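PDB 3P09: beta-lactamase from Francisella tularensis subsp. tularensis, which probably hydrolyses the amide bond of beta-lactam antibiotics to give substituted beta-amino acids. Local coordinates for residues 62-67 with 123-128. Residues are numbered along the deposited sequence; the frame is centred on the assembly and turned at random.
Sequences ICSVFK and ILSDSP. With SO4 (sulfate ion), chain F.
With CG beside its backbone N (chi1 -68°) and the chain extended from there to the tip, Lys67 sends NZ across to Ser125, while the chi1 of Ser64, -79°, puts OG anti to the carbonyl carbon, 3.1 Å from Lys67 NZ. Three hydrogen bonds leave Lys67 NZ: one to Ser64 OG, one to Ser125 OG at 3.3 Å and one to the Ser125 carbonyl, NZ to O 3.0 Å. The last is not directed at a lone pair, since NZ stands 58° above the carbonyl plane. Ser127 OG approaches NZ to 3.6 Å, and Ser64 OG and Ser125 OG lie 3.4 Å apart. Lys67 CG rests over one face of the Phe66 ring, offset toward its rim. Ser125 takes the positive-phi place in the Schellman motif that ends helix 115-123; Asp126 starts helix 127-137 as its N-cap and also bonds Thr105. A sulfate, probably from the crystallisation liquor, accepts a 2.7 Å hydrogen bond from Ser125 OG at its O3 and is also held by Thr230 and Thr232. Ser125 OG has a weak hydrogen bond with Lys229 NZ, and Glu161 makes a weak hydrogen bond to Ser64 OG and a long, weak ion pair with Lys67 NZ. Serine and lysine three residues apart at a helix start, with a second serine accepting from the lysine, fit the SxxK pattern, though 125-127 reads Ser-Asp-Ser, with Ser127 where class A enzymes usually have asparagine. Ser64 is probably the nucleophile, Lys67 and Ser125 are placed for proton transfer, and the sulfate's position is consistent with the beta-lactam carboxylate site.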
loop_
_atom_site.group_PDB
_atom_site.type_symbol
_atom_site.label_atom_id
_atom_site.label_comp_id
_atom_site.label_asym_id
_atom_site.label_seq_id
_atom_site.Cartn_x
_atom_site.Cartn_y
_atom_site.Cartn_z
ATOM N N ILE A 62 -6.818 5.797 2.200
ATOM C CA ILE A 62 -5.676 5.064 1.658
ATOM C C ILE A 62 -4.500 5.081 2.645
ATOM O O ILE A 62 -3.749 4.119 2.741
ATOM C CB ILE A 62 -5.255 5.595 0.258
ATOM C CG1 ILE A 62 -4.258 4.627 -0.406
ATOM C CG2 ILE A 62 -4.693 7.018 0.340
ATOM C CD1 ILE A 62 -3.872 5.031 -1.847
ATOM N N CYS A 63 -4.357 6.166 3.397
ATOM C CA CYS A 63 -3.276 6.259 4.375
ATOM C C CYS A 63 -1.930 6.013 3.675
ATOM O O CYS A 63 -1.759 6.356 2.505
ATOM C CB CYS A 63 -3.496 5.245 5.514
ATOM S SG CYS A 63 -5.201 5.212 6.181
ATOM N N SER A 64 -0.994 5.386 4.379
ATOM C CA SER A 64 0.351 5.169 3.861
ATOM C C SER A 64 0.428 4.216 2.675
ATOM O O SER A 64 1.477 4.083 2.063
ATOM C CB SER A 64 1.277 4.664 4.969
ATOM O OG SER A 64 1.699 5.743 5.779
ATOM N N VAL A 65 -0.667 3.550 2.339
ATOM C CA VAL A 65 -0.628 2.660 1.176
ATOM C C VAL A 65 -0.239 3.418 -0.112
ATOM O O VAL A 65 0.353 2.850 -1.031
ATOM C CB VAL A 65 -1.961 1.908 0.999
ATOM C CG1 VAL A 65 -1.955 1.086 -0.292
ATOM C CG2 VAL A 65 -2.205 0.994 2.200
ATOM N N PHE A 66 -0.565 4.704 -0.178
ATOM C CA PHE A 66 -0.227 5.489 -1.364
ATOM C C PHE A 66 1.271 5.381 -1.668
ATOM O O PHE A 66 1.699 5.583 -2.800
ATOM C CB PHE A 66 -0.650 6.963 -1.197
ATOM C CG PHE A 66 0.410 7.850 -0.592
ATOM C CD1 PHE A 66 0.563 7.938 0.786
ATOM C CD2 PHE A 66 1.240 8.617 -1.406
ATOM C CE1 PHE A 66 1.536 8.759 1.338
ATOM C CE2 PHE A 66 2.215 9.429 -0.862
ATOM C CZ PHE A 66 2.368 9.500 0.513
ATOM N N LYS A 67 2.078 5.055 -0.659
ATOM C CA LYS A 67 3.527 5.045 -0.883
ATOM C C LYS A 67 3.984 4.029 -1.947
ATOM O O LYS A 67 5.024 4.226 -2.571
ATOM C CB LYS A 67 4.293 4.880 0.443
ATOM C CG LYS A 67 4.141 6.112 1.347
ATOM C CD LYS A 67 4.512 5.824 2.804
ATOM C CE LYS A 67 4.262 7.078 3.658
ATOM N NZ LYS A 67 4.499 6.800 5.107
ATOM N N ILE A 123 8.695 2.507 1.095
ATOM C CA ILE A 123 7.951 1.248 1.177
ATOM C C ILE A 123 7.926 0.721 2.607
ATOM O O ILE A 123 6.979 0.059 3.023
ATOM C CB ILE A 123 8.538 0.194 0.229
ATOM C CG1 ILE A 123 8.329 0.630 -1.228
ATOM C CG2 ILE A 123 7.923 -1.170 0.494
ATOM C CD1 ILE A 123 6.854 0.882 -1.617
ATOM N N LEU A 124 8.971 1.032 3.360
ATOM C CA LEU A 124 8.990 0.747 4.782
ATOM C C LEU A 124 8.231 1.815 5.568
ATOM O O LEU A 124 8.284 1.841 6.801
ATOM C CB LEU A 124 10.429 0.637 5.292
ATOM C CG LEU A 124 10.967 -0.793 5.312
ATOM C CD1 LEU A 124 11.065 -1.357 3.888
ATOM C CD2 LEU A 124 12.308 -0.835 6.019
ATOM N N SER A 125 7.540 2.689 4.840
ATOM C CA SER A 125 6.654 3.713 5.414
ATOM C C SER A 125 7.322 4.965 6.040
ATOM O O SER A 125 6.682 5.726 6.782
ATOM C CB SER A 125 5.616 3.097 6.373
ATOM O OG SER A 125 4.342 3.700 6.151
ATOM N N ASP A 126 8.587 5.183 5.713
ATOM C CA ASP A 126 9.322 6.382 6.127
ATOM C C ASP A 126 8.637 7.621 5.528
ATOM O O ASP A 126 8.555 7.770 4.306
ATOM C CB ASP A 126 10.772 6.252 5.616
ATOM C CG ASP A 126 11.712 7.296 6.211
ATOM O OD1 ASP A 126 11.463 8.510 6.032
ATOM O OD2 ASP A 126 12.707 6.890 6.849
ATOM N N SER A 127 8.118 8.500 6.383
ATOM C CA SER A 127 7.330 9.644 5.918
ATOM C C SER A 127 8.152 10.734 5.223
ATOM O O SER A 127 7.796 11.192 4.137
ATOM C CB SER A 127 6.492 10.226 7.065
ATOM O OG SER A 127 5.518 9.290 7.489
ATOM N N PRO A 128 9.262 11.158 5.841
ATOM C CA PRO A 128 10.079 12.139 5.126
ATOM C C PRO A 128 10.554 11.614 3.779
ATOM O O PRO A 128 10.621 12.394 2.837
ATOM C CB PRO A 128 11.254 12.355 6.063
ATOM C CG PRO A 128 10.672 12.090 7.436
ATOM C CD PRO A 128 9.719 10.950 7.222
HETATM S S SO4 F . 1.823 2.527 8.336
HETATM O O1 SO4 F . 1.396 1.820 9.524
HETATM O O2 SO4 F . 1.029 3.737 8.152
HETATM O O3 SO4 F . 3.213 2.881 8.507
HETATM O O4 SO4 F . 1.642 1.673 7.177
#